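Local coordinates for protein 2-c-methyl-d-erythritol 2,4-cyclodiphosphate synthase (Plasmodium falciparum, PDB 4C81) that probably catalyses the zinc-dependent cyclisation of a CDP-linked methylerythritol phosphate to methylerythritol 2,4-cyclodiphosphate with release of CMP, a step of isoprenoid precursor synthesis in the apicoplast, at residues A[82-86]-A[101-105]; A[6-12]-A[175-181]; A[45-49]-A[136-140]. The protein carries 1 engineered substitution. One frame throughout, in Å; residues are numbered along the deposited sequence.

Contact 1. Residues A[82-86]-A[101-105]; sequences IGTLF and FLRYA. With CDP (cytidine-5'-diphosphate), chain D.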
# COMPACT_ATOMS: atom_id res chain seq x y z
N ILE A 82 -9.00 -4.61 -14.85
CA ILE A 82 -8.83 -4.46 -16.31
C ILE A 82 -8.51 -5.78 -17.01
O ILE A 82 -9.06 -6.06 -18.08
CB ILE A 82 -7.75 -3.40 -16.66
CG1 ILE A 82 -8.28 -1.99 -16.37
CG2 ILE A 82 -7.33 -3.51 -18.12
CD1 ILE A 82 -9.48 -1.59 -17.22
N GLY A 83 -7.63 -6.58 -16.41
CA GLY A 83 -7.30 -7.89 -16.95
C GLY A 83 -8.50 -8.82 -17.08
O GLY A 83 -8.57 -9.61 -18.02
N THR A 84 -9.44 -8.71 -16.14
CA THR A 84 -10.65 -9.54 -16.15
C THR A 84 -11.70 -8.97 -17.09
O THR A 84 -12.34 -9.71 -17.84
CB THR A 84 -11.26 -9.66 -14.74
OG1 THR A 84 -10.28 -10.13 -13.82
CG2 THR A 84 -12.45 -10.62 -14.75
N LEU A 85 -11.89 -7.65 -17.03
CA LEU A 85 -12.87 -6.97 -17.88
C LEU A 85 -12.51 -7.05 -19.36
O LEU A 85 -13.38 -7.29 -20.20
CB LEU A 85 -13.02 -5.49 -17.49
CG LEU A 85 -13.79 -5.18 -16.20
CD1 LEU A 85 -13.65 -3.71 -15.85
CD2 LEU A 85 -15.25 -5.57 -16.34
N PHE A 86 -11.23 -6.86 -19.67
CA PHE A 86 -10.76 -6.81 -21.06
C PHE A 86 -9.59 -7.78 -21.28
O PHE A 86 -8.44 -7.36 -21.38
CB PHE A 86 -10.35 -5.38 -21.41
CG PHE A 86 -11.34 -4.33 -20.97
CD1 PHE A 86 -12.47 -4.06 -21.72
CD2 PHE A 86 -11.14 -3.63 -19.79
CE1 PHE A 86 -13.39 -3.10 -21.31
CE2 PHE A 86 -12.05 -2.67 -19.37
CZ PHE A 86 -13.17 -2.40 -20.13
N PHE A 101 -8.91 2.43 -21.15
CA PHE A 101 -9.18 2.00 -19.77
C PHE A 101 -9.40 3.17 -18.81
O PHE A 101 -10.23 3.07 -17.90
CB PHE A 101 -8.03 1.13 -19.23
CG PHE A 101 -7.76 -0.11 -20.04
CD1 PHE A 101 -8.79 -0.85 -20.61
CD2 PHE A 101 -6.45 -0.55 -20.22
CE1 PHE A 101 -8.53 -1.99 -21.36
CE2 PHE A 101 -6.18 -1.69 -20.96
CZ PHE A 101 -7.22 -2.41 -21.53
N LEU A 102 -8.66 4.26 -18.99
CA LEU A 102 -8.82 5.44 -18.15
C LEU A 102 -10.17 6.13 -18.39
O LEU A 102 -10.78 6.63 -17.45
CB LEU A 102 -7.68 6.44 -18.37
CG LEU A 102 -6.41 6.25 -17.53
CD1 LEU A 102 -6.68 6.50 -16.05
CD2 LEU A 102 -5.79 4.88 -17.74
N ARG A 103 -10.63 6.14 -19.64
CA ARG A 103 -11.95 6.72 -19.94
C ARG A 103 -13.07 5.84 -19.40
O ARG A 103 -14.08 6.35 -18.92
CB ARG A 103 -12.13 7.01 -21.44
CG ARG A 103 -12.35 5.80 -22.35
CD ARG A 103 -13.15 6.18 -23.59
NE ARG A 103 -12.57 7.32 -24.30
CZ ARG A 103 -11.59 7.24 -25.21
NH1 ARG A 103 -11.05 6.07 -25.55
NH2 ARG A 103 -11.15 8.35 -25.79
N TYR A 104 -12.89 4.52 -19.45
CA TYR A 104 -13.84 3.59 -18.84
C TYR A 104 -13.95 3.87 -17.35
O TYR A 104 -15.05 3.99 -16.81
CB TYR A 104 -13.43 2.12 -19.07
CG TYR A 104 -14.26 1.13 -18.27
CD1 TYR A 104 -15.53 0.75 -18.70
CD2 TYR A 104 -13.78 0.59 -17.08
CE1 TYR A 104 -16.30 -0.14 -17.97
CE2 TYR A 104 -14.55 -0.30 -16.34
CZ TYR A 104 -15.80 -0.67 -16.79
OH TYR A 104 -16.57 -1.55 -16.07
N ALA A 105 -12.80 3.98 -16.69
CA ALA A 105 -12.76 4.22 -15.25
C ALA A 105 -13.42 5.55 -14.87
O ALA A 105 -14.18 5.61 -13.90
CB ALA A 105 -11.32 4.18 -14.74
O3B CDP D . 0.90 -7.99 -17.58
PB CDP D . -0.47 -7.47 -16.90
O1B CDP D . -0.19 -5.94 -16.52
O2B CDP D . -1.65 -7.58 -17.80
O3A CDP D . -0.65 -8.22 -15.48
PA CDP D . -0.42 -9.80 -15.24
O1A CDP D . 0.22 -10.44 -16.41
O2A CDP D . 0.19 -9.95 -13.91
O5' CDP D . -1.93 -10.35 -15.13
C5' CDP D . -2.98 -9.87 -15.99
C4' CDP D . -4.34 -10.22 -15.39
O4' CDP D . -4.30 -11.63 -15.02
C3' CDP D . -4.58 -9.49 -14.08
O3' CDP D . -5.17 -8.20 -14.32
C2' CDP D . -5.58 -10.42 -13.39
O2' CDP D . -6.90 -10.18 -13.89
C1' CDP D . -5.12 -11.82 -13.83
N1 CDP D . -4.36 -12.45 -12.70
C2 CDP D . -5.06 -12.92 -11.58
O2 CDP D . -6.29 -12.81 -11.52
N3 CDP D . -4.36 -13.51 -10.53
C4 CDP D . -2.98 -13.64 -10.56
N4 CDP D . -2.36 -14.21 -9.53
C5 CDP D . -2.27 -13.18 -11.67
C6 CDP D . -2.95 -12.59 -12.73
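I82 lays its CG2 methyl over the F101 ring. The carbon sits above the centre of one face, 3.5 Å from the ring centroid and 9° off the normal, a CH-pi contact. With CG2 anti to the backbone N, the methyl reaches out over the ring. I82 CD1 lies over the same face, out at the rim, 3.5 Å from F101 CD1. F86 meets the same ring obliquely, and the two side chains run past each other in opposite directions. F86 CD2 comes within 3.5 Å of F101 CE1, and the planes are 33° apart.

F86 also turns its edge to Y104. The pair is T-shaped, with planes at 86° and F86 CZ standing over the centre of the Y104 face. L85 crosses Y104 at about a right angle, and its CD1 touches Y104 CE2 at 3.6 Å. I82 also packs on V70 and Y104 on L74 of helix 64-77.

On the other side of the short helix, G83, with no side chain, brings its CA to 3.4 Å from CDP O3'. F86, F101 and Y104 form an aromatic cluster on the side of this helix away from CDP, whose pocket a second subunit completes.

Contact 2. Residues A[6-12]-A[175-181]; sequences NGIRIGQ and ANILLIP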
# COMPACT_ATOMS: atom_id res chain seq x y z
N ASN A 6 -22.96 2.79 -0.62
CA ASN A 6 -22.83 4.05 -1.35
C ASN A 6 -22.07 5.11 -0.56
O ASN A 6 -22.23 6.31 -0.80
CB ASN A 6 -24.22 4.57 -1.75
CG ASN A 6 -24.83 3.82 -2.93
OD1 ASN A 6 -24.35 2.77 -3.34
ND2 ASN A 6 -25.90 4.37 -3.48
N GLY A 7 -21.22 4.67 0.37
CA GLY A 7 -20.41 5.58 1.18
C GLY A 7 -19.03 5.78 0.59
O GLY A 7 -18.75 5.32 -0.52
N ILE A 8 -18.16 6.45 1.35
CA ILE A 8 -16.79 6.69 0.91
C ILE A 8 -16.08 5.36 0.64
O ILE A 8 -16.25 4.39 1.39
CB ILE A 8 -16.01 7.55 1.94
CG1 ILE A 8 -14.65 7.97 1.38
CG2 ILE A 8 -15.84 6.80 3.26
CD1 ILE A 8 -13.93 8.98 2.24
N ARG A 9 -15.31 5.32 -0.44
CA ARG A 9 -14.62 4.10 -0.88
C ARG A 9 -13.12 4.33 -1.05
O ARG A 9 -12.70 5.35 -1.59
CB ARG A 9 -15.21 3.59 -2.20
CG ARG A 9 -16.53 2.85 -2.03
CD ARG A 9 -17.23 2.62 -3.36
NE ARG A 9 -18.44 1.81 -3.20
CZ ARG A 9 -18.48 0.48 -3.15
NH1 ARG A 9 -17.37 -0.26 -3.25
NH2 ARG A 9 -19.65 -0.14 -3.00
N ILE A 10 -12.35 3.36 -0.57
CA ILE A 10 -10.89 3.34 -0.72
C ILE A 10 -10.51 2.35 -1.82
O ILE A 10 -11.11 1.27 -1.95
CB ILE A 10 -10.18 2.94 0.61
CG1 ILE A 10 -8.66 3.06 0.49
CG2 ILE A 10 -10.55 1.52 1.02
CD1 ILE A 10 -7.94 2.93 1.81
N GLY A 11 -9.51 2.72 -2.61
CA GLY A 11 -8.94 1.84 -3.61
C GLY A 11 -7.43 1.90 -3.62
O GLY A 11 -6.84 2.95 -3.38
N GLN A 12 -6.81 0.75 -3.89
CA GLN A 12 -5.37 0.68 -4.10
C GLN A 12 -5.10 -0.12 -5.36
O GLN A 12 -5.56 -1.25 -5.50
CB GLN A 12 -4.67 0.01 -2.93
CG GLN A 12 -3.16 0.00 -3.08
CD GLN A 12 -2.47 -0.70 -1.95
OE1 GLN A 12 -2.54 -1.93 -1.84
NE2 GLN A 12 -1.81 0.06 -1.09
N ALA A 175 -1.03 3.03 -6.45
CA ALA A 175 -1.93 4.17 -6.56
C ALA A 175 -3.01 4.02 -5.50
O ALA A 175 -3.65 2.98 -5.42
CB ALA A 175 -2.55 4.23 -7.95
N ASN A 176 -3.21 5.06 -4.69
CA ASN A 176 -4.17 5.06 -3.61
C ASN A 176 -5.19 6.16 -3.84
O ASN A 176 -4.81 7.30 -4.09
CB ASN A 176 -3.48 5.29 -2.27
CG ASN A 176 -2.37 4.29 -2.02
OD1 ASN A 176 -2.60 3.25 -1.40
ND2 ASN A 176 -1.18 4.58 -2.54
N ILE A 177 -6.47 5.81 -3.74
CA ILE A 177 -7.53 6.74 -4.10
C ILE A 177 -8.70 6.67 -3.12
O ILE A 177 -8.95 5.64 -2.51
CB ILE A 177 -8.01 6.46 -5.54
CG1 ILE A 177 -8.75 7.66 -6.12
CG2 ILE A 177 -8.84 5.17 -5.60
CD1 ILE A 177 -8.95 7.56 -7.60
N LEU A 178 -9.40 7.80 -2.98
CA LEU A 178 -10.68 7.84 -2.29
C LEU A 178 -11.73 8.27 -3.30
O LEU A 178 -11.51 9.21 -4.07
CB LEU A 178 -10.66 8.85 -1.14
CG LEU A 178 -9.86 8.46 0.09
CD1 LEU A 178 -9.84 9.64 1.06
CD2 LEU A 178 -10.41 7.22 0.78
N LEU A 179 -12.86 7.57 -3.30
CA LEU A 179 -14.03 7.99 -4.05
C LEU A 179 -15.10 8.48 -3.07
O LEU A 179 -15.42 7.80 -2.10
CB LEU A 179 -14.58 6.85 -4.88
CG LEU A 179 -13.60 6.19 -5.85
CD1 LEU A 179 -14.28 5.06 -6.60
CD2 LEU A 179 -12.99 7.19 -6.83
N ILE A 180 -15.64 9.67 -3.35
CA ILE A 180 -16.61 10.32 -2.49
C ILE A 180 -17.98 10.33 -3.16
O ILE A 180 -18.10 10.74 -4.31
CB ILE A 180 -16.21 11.80 -2.22
CG1 ILE A 180 -14.74 11.90 -1.80
CG2 ILE A 180 -17.11 12.41 -1.15
CD1 ILE A 180 -14.37 11.08 -0.57
N PRO A 181 -19.03 9.87 -2.45
CA PRO A 181 -20.35 9.88 -3.08
C PRO A 181 -20.81 11.30 -3.43
O PRO A 181 -20.52 12.24 -2.69
CB PRO A 181 -21.27 9.27 -2.01
CG PRO A 181 -20.55 9.43 -0.74
CD PRO A 181 -19.09 9.38 -1.06
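R9 pairs with L179 and G11 with I177 as antiparallel hydrogen-bonded pairs. I10-L178 between them and Q12-N176 beyond are non-hydrogen-bonded pairs. The strand axes come within 4.8 Å at an angle of 163°. These are neighbouring strands, 9-21 and 170-181, of the mixed sheet of the YgbB-family fold. They join the two ends of the chain. L179 N donates to R9 O over 2.8 Å, and R9 N donates back to L179 O. The G11-I177 pair is bonded both ways too.

The side chains divide between two faces. On one, L179 packs on A76 and L77 and I177 on S72, all of helix 64-77, and R9 gives NH1 to A76 O. G11 has no side chain on this face, and I177 CG2 comes to 3.9 Å from G11 CA.

I10, L178, Q12 and N176 look the other way, into the centre of the trimer. There I10 packs on L178 of the second subunit and L178 on I10 of the third, while I8 and Q12 each touch their own copies in both. Just before the strand, I8 lies alongside I180 pointing the same way, with I8 CD1 3.5 Å from I180 CD1. Q12 OE1 accepts from N176 ND2 of the second subunit, and N176 ND2 donates likewise to Q12 OE1 of the third. The Q12 chain is extended, with CG anti to the backbone N (chi1 -176°). It runs beside N176, their amide planes 72° apart, and Q12 NE2 makes a weak bond of 3.3 Å to N176 OD1.

Contact 3. Residues A[45-49]-A[136-140]; sequences TLGGV and NIIKN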
# COMPACT_ATOMS: atom_id res chain seq x y z
N THR A 45 6.24 4.57 -21.42
CA THR A 45 5.36 5.70 -21.15
C THR A 45 4.98 5.64 -19.68
O THR A 45 4.64 4.57 -19.17
CB THR A 45 4.08 5.65 -22.00
OG1 THR A 45 4.43 5.53 -23.38
CG2 THR A 45 3.23 6.90 -21.79
N LEU A 46 5.05 6.78 -19.00
CA LEU A 46 4.81 6.85 -17.56
C LEU A 46 3.93 8.07 -17.25
O LEU A 46 4.35 9.22 -17.43
CB LEU A 46 6.15 6.93 -16.82
CG LEU A 46 6.21 6.56 -15.34
CD1 LEU A 46 5.71 5.14 -15.10
CD2 LEU A 46 7.63 6.72 -14.82
N GLY A 47 2.70 7.81 -16.80
CA GLY A 47 1.71 8.86 -16.59
C GLY A 47 1.45 9.65 -17.86
O GLY A 47 1.25 10.87 -17.80
N GLY A 48 1.47 8.96 -18.99
CA GLY A 48 1.30 9.60 -20.30
C GLY A 48 2.53 10.31 -20.85
O GLY A 48 2.46 10.89 -21.93
N VAL A 49 3.64 10.27 -20.13
CA VAL A 49 4.87 10.94 -20.55
C VAL A 49 5.86 9.92 -21.10
O VAL A 49 6.21 8.96 -20.42
CB VAL A 49 5.54 11.69 -19.37
CG1 VAL A 49 6.80 12.42 -19.85
CG2 VAL A 49 4.57 12.66 -18.72
N ASN A 136 4.07 17.33 -15.67
CA ASN A 136 3.48 16.75 -16.87
C ASN A 136 2.56 15.58 -16.53
O ASN A 136 1.45 15.47 -17.06
CB ASN A 136 4.60 16.28 -17.81
CG ASN A 136 4.13 16.10 -19.25
OD1 ASN A 136 2.94 16.02 -19.54
ND2 ASN A 136 5.09 16.03 -20.17
N ILE A 137 3.01 14.70 -15.64
CA ILE A 137 2.20 13.55 -15.22
C ILE A 137 0.91 14.02 -14.57
O ILE A 137 -0.18 13.54 -14.92
CB ILE A 137 2.98 12.64 -14.24
CG1 ILE A 137 4.12 11.92 -14.96
CG2 ILE A 137 2.04 11.61 -13.60
CD1 ILE A 137 5.06 11.20 -14.02
N ILE A 138 1.02 14.97 -13.65
CA ILE A 138 -0.13 15.51 -12.94
C ILE A 138 -1.11 16.19 -13.90
O ILE A 138 -2.33 16.04 -13.76
CB ILE A 138 0.30 16.48 -11.80
CG1 ILE A 138 0.97 15.68 -10.67
CG2 ILE A 138 -0.89 17.25 -11.27
CD1 ILE A 138 1.51 16.54 -9.55
N LYS A 139 -0.58 16.92 -14.88
CA LYS A 139 -1.41 17.55 -15.92
C LYS A 139 -2.15 16.49 -16.73
O LYS A 139 -3.34 16.64 -17.01
CB LYS A 139 -0.55 18.42 -16.84
CG LYS A 139 -1.35 19.20 -17.89
CD LYS A 139 -0.45 20.12 -18.70
CE LYS A 139 -1.24 20.84 -19.78
NZ LYS A 139 -0.37 21.75 -20.58
N ASN A 140 -1.44 15.43 -17.11
CA ASN A 140 -2.03 14.34 -17.88
C ASN A 140 -3.13 13.61 -17.11
O ASN A 140 -4.20 13.35 -17.66
CB ASN A 140 -0.94 13.34 -18.30
CG ASN A 140 -0.03 13.88 -19.39
OD1 ASN A 140 -0.29 14.93 -19.98
ND2 ASN A 140 1.04 13.14 -19.67
O HOH W 1 2.89 14.08 -22.00
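N140 gives its side-chain amide to the backbone of G47. ND2 donates to G47 O over 2.9 Å, at an N-H...O angle of 164°. The proton meets a lone pair in the carbonyl plane, and the acceptor lies only 5° out of the amide plane of N140. The bond thus lies in the plane of both groups. With CG anti to the carbonyl carbon (chi1 -72°), ND2 is carried across to G47 O.

V49 packs beside this bond. Its CG2 methyl lies 3.5 Å from N136 CG, 3.7 Å from N140 ND2 and 3.9 Å from I137 CG1. It thus meets three side chains on one side of the helix. I137 extends under the turn, where its CG1 is 3.7 Å from L46 O.

L46 to V49 form a type I' turn, the tight connection of a beta hairpin whose arms are strands 43-46 and 49-51. The hairpin rests on helix 130-145. Both central residues, G47 and G48, lack a side chain where they face I137 and N140, and their positive phi also suits glycine.

A water bridges N140, N136 and G48. It accepts from N140 ND2 at 3.1 Å and donates to N136 OD1 and G48 O, so the second N-H of N140 is used as well. Behind the turn, D63 takes the backbone N-H groups of both glycines, one on each carboxylate oxygen. Helix 64-77 follows directly: I65 touches both L46 and I137, and Y66 touches N140.

How the contacts relate
All three contacts lie in one YgbB-family unit. Contact 2 joins the chain ends, strand 9-21 to strand 170-181, and its span encloses the other two. Contact 3 spans 45-49 to 136-140 and encloses contact 1. The centres of contacts 1 and 2 are about 17 Å apart, those of 1 and 3 about 18 Å, and those of 2 and 3 about 22 Å. None touches another, but helix 64-77 packs against all three. That helix carries zinc ligand H67. One face of contact 2 meets the neighbouring subunits at the trimer centre. Contact 1 carries G83 and T84 of the CDP pocket. In contact 3, the L46 side chain is about 7 Å from a bound CDP.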